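Side-chain contacts in C2 toxin component I (Clostridium botulinum, PDB 2J3X), which serves as the enzymatic component of a binary toxin, an ADP-ribosyltransferase that probably transfers ADP-ribose from NAD to actin of the host cell, as related toxins do: residues T31-N35 and L36-A40; E127-D130 and K131-Q135. The protein carries 2 engineered substitutions. All coordinates share one frame; numbering follows the deposited sequence. Where two conformers were deposited one is given.

Contact 1 of 2, residues T31-N35 and L36-A40; sequences TKLNN and LEEVA. With SO4 (sulfate ion), chain S.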
loop_
_atom_site.group_PDB
_atom_site.type_symbol
_atom_site.label_atom_id
_atom_site.label_comp_id
_atom_site.label_asym_id
_atom_site.label_seq_id
_atom_site.Cartn_x
_atom_site.Cartn_y
_atom_site.Cartn_z
ATOM N N THR A 31 -22.229 1.345 -22.876
ATOM C CA THR A 31 -22.444 0.528 -24.102
ATOM C C THR A 31 -21.542 -0.701 -24.161
ATOM O O THR A 31 -21.795 -1.613 -24.953
ATOM C CB THR A 31 -22.324 1.312 -25.397
ATOM O OG1 THR A 31 -20.960 1.686 -25.647
ATOM C CG2 THR A 31 -23.199 2.582 -25.312
ATOM N N LYS A 32 -20.497 -0.731 -23.326
ATOM C CA LYS A 32 -19.537 -1.811 -23.389
ATOM C C LYS A 32 -19.762 -2.798 -22.234
ATOM O O LYS A 32 -19.012 -3.784 -22.122
ATOM C CB LYS A 32 -18.111 -1.269 -23.300
ATOM C CG LYS A 32 -17.718 -0.292 -24.437
ATOM C CD LYS A 32 -16.389 0.348 -24.112
ATOM C CE LYS A 32 -16.218 1.751 -24.633
ATOM N NZ LYS A 32 -14.755 2.003 -24.643
ATOM N N LEU A 33 -20.749 -2.521 -21.381
ATOM C CA LEU A 33 -20.910 -3.342 -20.163
ATOM C C LEU A 33 -22.093 -4.293 -20.225
ATOM O O LEU A 33 -23.100 -4.009 -20.888
ATOM C CB LEU A 33 -21.063 -2.438 -18.924
ATOM C CG LEU A 33 -19.967 -1.377 -18.790
ATOM C CD1 LEU A 33 -20.157 -0.655 -17.469
ATOM C CD2 LEU A 33 -18.612 -2.052 -18.856
ATOM N N ASN A 34 -21.999 -5.379 -19.455
ATOM C CA ASN A 34 -23.105 -6.298 -19.286
ATOM C C ASN A 34 -23.922 -5.821 -18.078
ATOM O O ASN A 34 -23.471 -4.902 -17.355
ATOM C CB ASN A 34 -22.577 -7.738 -19.216
ATOM C CG ASN A 34 -21.755 -8.026 -17.960
ATOM O OD1 ASN A 34 -22.011 -7.456 -16.904
ATOM N ND2 ASN A 34 -20.815 -8.969 -18.050
ATOM N N ASN A 35 -25.110 -6.390 -17.867
ATOM C CA ASN A 35 -26.030 -5.940 -16.823
ATOM C C ASN A 35 -25.411 -5.972 -15.428
ATOM O O ASN A 35 -25.572 -5.038 -14.656
ATOM C CB ASN A 35 -27.311 -6.812 -16.825
ATOM C CG ASN A 35 -28.322 -6.405 -15.738
ATOM O OD1 ASN A 35 -28.743 -5.250 -15.649
ATOM N ND2 ASN A 35 -28.729 -7.369 -14.924
ATOM N N LEU A 36 -24.732 -7.069 -15.102
ATOM C CA LEU A 36 -24.105 -7.162 -13.745
ATOM C C LEU A 36 -23.023 -6.098 -13.506
ATOM O O LEU A 36 -22.952 -5.494 -12.425
ATOM C CB LEU A 36 -23.579 -8.553 -13.462
ATOM C CG LEU A 36 -24.777 -9.517 -13.281
ATOM C CD1 LEU A 36 -24.222 -10.912 -13.226
ATOM C CD2 LEU A 36 -25.649 -9.179 -12.035
ATOM N N GLU A 37 -22.208 -5.853 -14.525
ATOM C CA GLU A 37 -21.230 -4.750 -14.455
ATOM C C GLU A 37 -21.903 -3.404 -14.268
ATOM O O GLU A 37 -21.457 -2.560 -13.486
ATOM C CB GLU A 37 -20.419 -4.698 -15.728
ATOM C CG GLU A 37 -19.339 -5.813 -15.753
ATOM C CD GLU A 37 -18.880 -6.190 -17.136
ATOM O OE1 GLU A 37 -19.358 -5.605 -18.114
ATOM O OE2 GLU A 37 -18.079 -7.141 -17.237
ATOM N N GLU A 38 -22.954 -3.165 -15.038
ATOM C CA GLU A 38 -23.717 -1.929 -14.859
ATOM C C GLU A 38 -24.308 -1.789 -13.459
ATOM O O GLU A 38 -24.259 -0.711 -12.874
ATOM C CB GLU A 38 -24.849 -1.814 -15.906
ATOM C CG GLU A 38 -24.321 -1.631 -17.321
ATOM C CD GLU A 38 -25.408 -1.149 -18.309
ATOM O OE1 GLU A 38 -26.487 -0.718 -17.845
ATOM O OE2 GLU A 38 -25.166 -1.184 -19.535
ATOM N N VAL A 39 -24.871 -2.872 -12.939
ATOM C CA VAL A 39 -25.466 -2.847 -11.604
ATOM C C VAL A 39 -24.360 -2.516 -10.608
ATOM O O VAL A 39 -24.523 -1.632 -9.759
ATOM C CB VAL A 39 -26.145 -4.174 -11.255
ATOM C CG1 VAL A 39 -26.563 -4.212 -9.767
ATOM C CG2 VAL A 39 -27.338 -4.413 -12.175
ATOM N N ALA A 40 -23.199 -3.152 -10.777
ATOM C CA ALA A 40 -22.080 -2.929 -9.834
ATOM C C ALA A 40 -21.584 -1.498 -9.879
ATOM O O ALA A 40 -21.357 -0.877 -8.840
ATOM C CB ALA A 40 -20.939 -3.907 -10.151
HETATM S S SO4 S . -26.071 -8.646 -20.479
HETATM O O1 SO4 S . -27.384 -9.208 -20.795
HETATM O O2 SO4 S . -25.182 -8.737 -21.633
HETATM O O3 SO4 S . -26.225 -7.245 -20.095
HETATM O O4 SO4 S . -25.493 -9.418 -19.387
#

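Contact 2 of 2, residues E127-D130 and K131-Q135; sequences ETLD and KVRQQ. With SO4 (sulfate ion), chain Q.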
loop_
_atom_site.group_PDB
_atom_site.type_symbol
_atom_site.label_atom_id
_atom_site.label_comp_id
_atom_site.label_asym_id
_atom_site.label_seq_id
_atom_site.Cartn_x
_atom_site.Cartn_y
_atom_site.Cartn_z
ATOM N N GLU A 127 6.200 27.575 7.865
ATOM C CA GLU A 127 6.829 26.511 8.623
ATOM C C GLU A 127 6.187 25.126 8.420
ATOM O O GLU A 127 6.905 24.083 8.281
ATOM C CB GLU A 127 6.827 26.880 10.115
ATOM C CG GLU A 127 7.537 25.832 10.953
ATOM C CD GLU A 127 7.772 26.275 12.417
ATOM O OE1 GLU A 127 7.110 27.206 12.836
ATOM O OE2 GLU A 127 8.615 25.673 13.141
ATOM N N THR A 128 4.858 25.107 8.441
ATOM C CA THR A 128 4.093 23.876 8.282
ATOM C C THR A 128 4.191 23.405 6.827
ATOM O O THR A 128 4.346 22.206 6.559
ATOM C CB THR A 128 2.614 24.147 8.625
ATOM O OG1 THR A 128 2.544 24.738 9.931
ATOM C CG2 THR A 128 1.760 22.865 8.596
ATOM N N LEU A 129 4.106 24.339 5.894
ATOM C CA LEU A 129 4.318 23.963 4.496
ATOM C C LEU A 129 5.675 23.277 4.338
ATOM O O LEU A 129 5.786 22.247 3.670
ATOM C CB LEU A 129 4.321 25.216 3.628
ATOM C CG LEU A 129 4.670 24.944 2.153
ATOM C CD1 LEU A 129 3.689 24.011 1.427
ATOM C CD2 LEU A 129 4.731 26.300 1.421
ATOM N N ASP A 130 6.733 23.874 4.899
ATOM C CA ASP A 130 8.048 23.284 4.818
ATOM C C ASP A 130 8.148 21.886 5.459
ATOM O O ASP A 130 8.822 20.974 4.933
ATOM C CB ASP A 130 9.073 24.238 5.459
ATOM C CG ASP A 130 9.273 25.518 4.636
ATOM O OD1 ASP A 130 8.793 25.611 3.485
ATOM O OD2 ASP A 130 9.955 26.433 5.156
ATOM N N LYS A 131 7.490 21.719 6.604
ATOM C CA LYS A 131 7.443 20.421 7.279
ATOM C C LYS A 131 6.772 19.370 6.390
ATOM O O LYS A 131 7.283 18.237 6.256
ATOM C CB LYS A 131 6.686 20.604 8.592
ATOM C CG LYS A 131 6.446 19.343 9.357
ATOM C CD LYS A 131 5.778 19.700 10.689
ATOM C CE LYS A 131 5.473 18.438 11.465
ATOM N NZ LYS A 131 6.662 17.763 11.933
ATOM N N VAL A 132 5.650 19.739 5.760
ATOM C CA VAL A 132 4.949 18.838 4.812
ATOM C C VAL A 132 5.871 18.507 3.635
ATOM O O VAL A 132 6.011 17.326 3.302
ATOM C CB VAL A 132 3.626 19.479 4.303
ATOM C CG1 VAL A 132 3.061 18.677 3.101
ATOM C CG2 VAL A 132 2.561 19.537 5.427
ATOM N N ARG A 133 6.514 19.528 3.032
ATOM C CA ARG A 133 7.460 19.290 1.922
ATOM C C ARG A 133 8.561 18.302 2.321
ATOM O O ARG A 133 8.850 17.348 1.594
ATOM C CB ARG A 133 8.117 20.595 1.505
ATOM C CG ARG A 133 7.219 21.460 0.649
ATOM C CD ARG A 133 7.885 22.843 0.496
ATOM N NE ARG A 133 7.159 23.686 -0.451
ATOM C CZ ARG A 133 7.437 24.977 -0.662
ATOM N NH1 ARG A 133 8.372 25.590 0.087
ATOM N NH2 ARG A 133 6.751 25.672 -1.569
ATOM N N GLN A 134 9.161 18.499 3.486
ATOM C CA GLN A 134 10.255 17.616 3.877
ATOM C C GLN A 134 9.766 16.174 4.089
ATOM O O GLN A 134 10.454 15.202 3.737
ATOM C CB GLN A 134 10.994 18.176 5.103
ATOM C CG GLN A 134 11.857 19.397 4.752
ATOM C CD GLN A 134 12.719 19.134 3.491
ATOM O OE1 GLN A 134 13.576 18.243 3.483
ATOM N NE2 GLN A 134 12.439 19.863 2.413
ATOM N N GLN A 135 8.550 16.010 4.601
ATOM C CA GLN A 135 8.092 14.637 4.864
ATOM C C GLN A 135 7.579 13.924 3.601
ATOM O O GLN A 135 7.832 12.709 3.410
ATOM C CB GLN A 135 6.988 14.723 5.885
ATOM C CG GLN A 135 6.311 13.420 6.169
ATOM C CD GLN A 135 5.386 13.524 7.382
ATOM O OE1 GLN A 135 5.743 14.145 8.385
ATOM N NE2 GLN A 135 4.243 12.883 7.296
HETATM S S SO4 Q . 4.946 15.362 14.389
HETATM O O1 SO4 Q . 3.859 14.397 14.358
HETATM O O2 SO4 Q . 5.482 15.447 13.034
HETATM O O3 SO4 Q . 4.294 16.630 14.794
HETATM O O4 SO4 Q . 6.039 14.973 15.247
HETATM O O HOH W 1 10.968 22.041 3.419
HETATM O O HOH W 2 10.776 24.179 1.779
#

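Contact 1 of 2, residues T31-N35 and L36-A40
Asn34 and Glu37 hold each other by two reciprocal hydrogen bonds. The backbone N-H of Glu37 reaches Asn34 OD1 at 2.9 Å, arriving nearly in line with the side-chain C=O bond (170° at the oxygen). In return Asn34 N donates to Glu37 OE1 at 3.0 Å, and this donor stands above the carboxylate plane, 40° out of it. The two flat groups are stacked, their planes 18° apart, with Asn34 ND2 3.5 Å from Glu37 CD; that pairing is contact between faces and adds no further hydrogen bond. Asn34 CG lies between its own backbone N and carbonyl carbon, a rotation that turns the amide oxygen back over the first helical turn. This is a capping box, with Asn34 as N-cap of helix 35-42. The helix proper starts with Glu38 N bonding to Asn34 O at 2.9 Å and Val39 N to Asn35 O at 2.9 Å. Just before the cap, Leu33 CB packs on Glu38 CG at 3.7 Å. A sulfate, probably from the crystallisation liquor, takes the backbone N-H of Asn35 through O3, and more weakly through O4. Farther out, Lys91 forms a salt bridge with Glu37 OE1 and also binds Lys32 O. Glu37 OE2 lies close to Glu87 OE2, so one of these carboxyls may carry a proton at the crystal's pH of 3.0.

Contact 2 of 2, residues E127-D130 and K131-Q135
Leu129 and Arg133, one helical turn apart, meet with the leucine lying over a face of the guanidinium. Leu129 CD2 is placed over the centre of that flat group and is 3.7 Å from Arg133 CZ, while Leu129 CG lies 3.8 Å from Arg133 NE. With CG anti to the backbone N (chi1 175°), the leucine stands out beside the helix rather than running along it, and the arginine comes back to meet it. Arg133 CG is anti to its carbonyl carbon (chi1 -78°), which aims the chain at the preceding turn, and extension from CG to NE carries it past Leu129 O. Its NH1 end makes a salt bridge with Asp130 OD1, long at 3.4 Å; carboxylate and guanidinium planes are 21° apart and the approach is oblique. A water bridges the same two groups, accepting from Arg133 NH1 at 3.3 Å and donating weakly to Asp130 OD1. The strongest polar partner of Arg133 is Ala198 O, which accepts a hydrogen bond from NH2. Another water donates to Asp130 O at 2.8 Å and accepts from Gln134 NE2, in one of two deposited conformers of that glutamine. The long chain of Lys131 bends only at its end, and NZ donates at 2.8 Å to O2 of a sulfate, probably from the crystallisation liquor; the ammonium also makes a cation-pi contact with Phe113. Beneath these groups run regular helical bonds, such as Arg133 N to Leu129 O at 2.9 Å. Helix 126-136 lies with one side against strands 191-203 and 206-216: Leu129 reaches Ala198 and Ile200 of the former and Ile209 of the latter, Val132 also rests on Ile209, and Phe113 and Ile115 of a preceding loop cover Val132.

Overall arrangement
Contacts 1 and 2 both belong to the first of the two ADP-ribosyltransferase units of the chain, yet they are far apart: their centres are separated by 45 Å and their nearest atoms by about 33 Å. Each is local along the chain, and the first closes before the second opens. Residues 31-40 lie about 29 Å (centre to centre) from the middle of the chain, where a short helix packs on helix 77-90; residues 127-135 lie about 23 Å out, on a helix backed by strands. As in related binary toxins, catalysis probably belongs to the second unit, which makes both contacts structural features of the first. Each binds one sulfate, but neither ion identifies an active site.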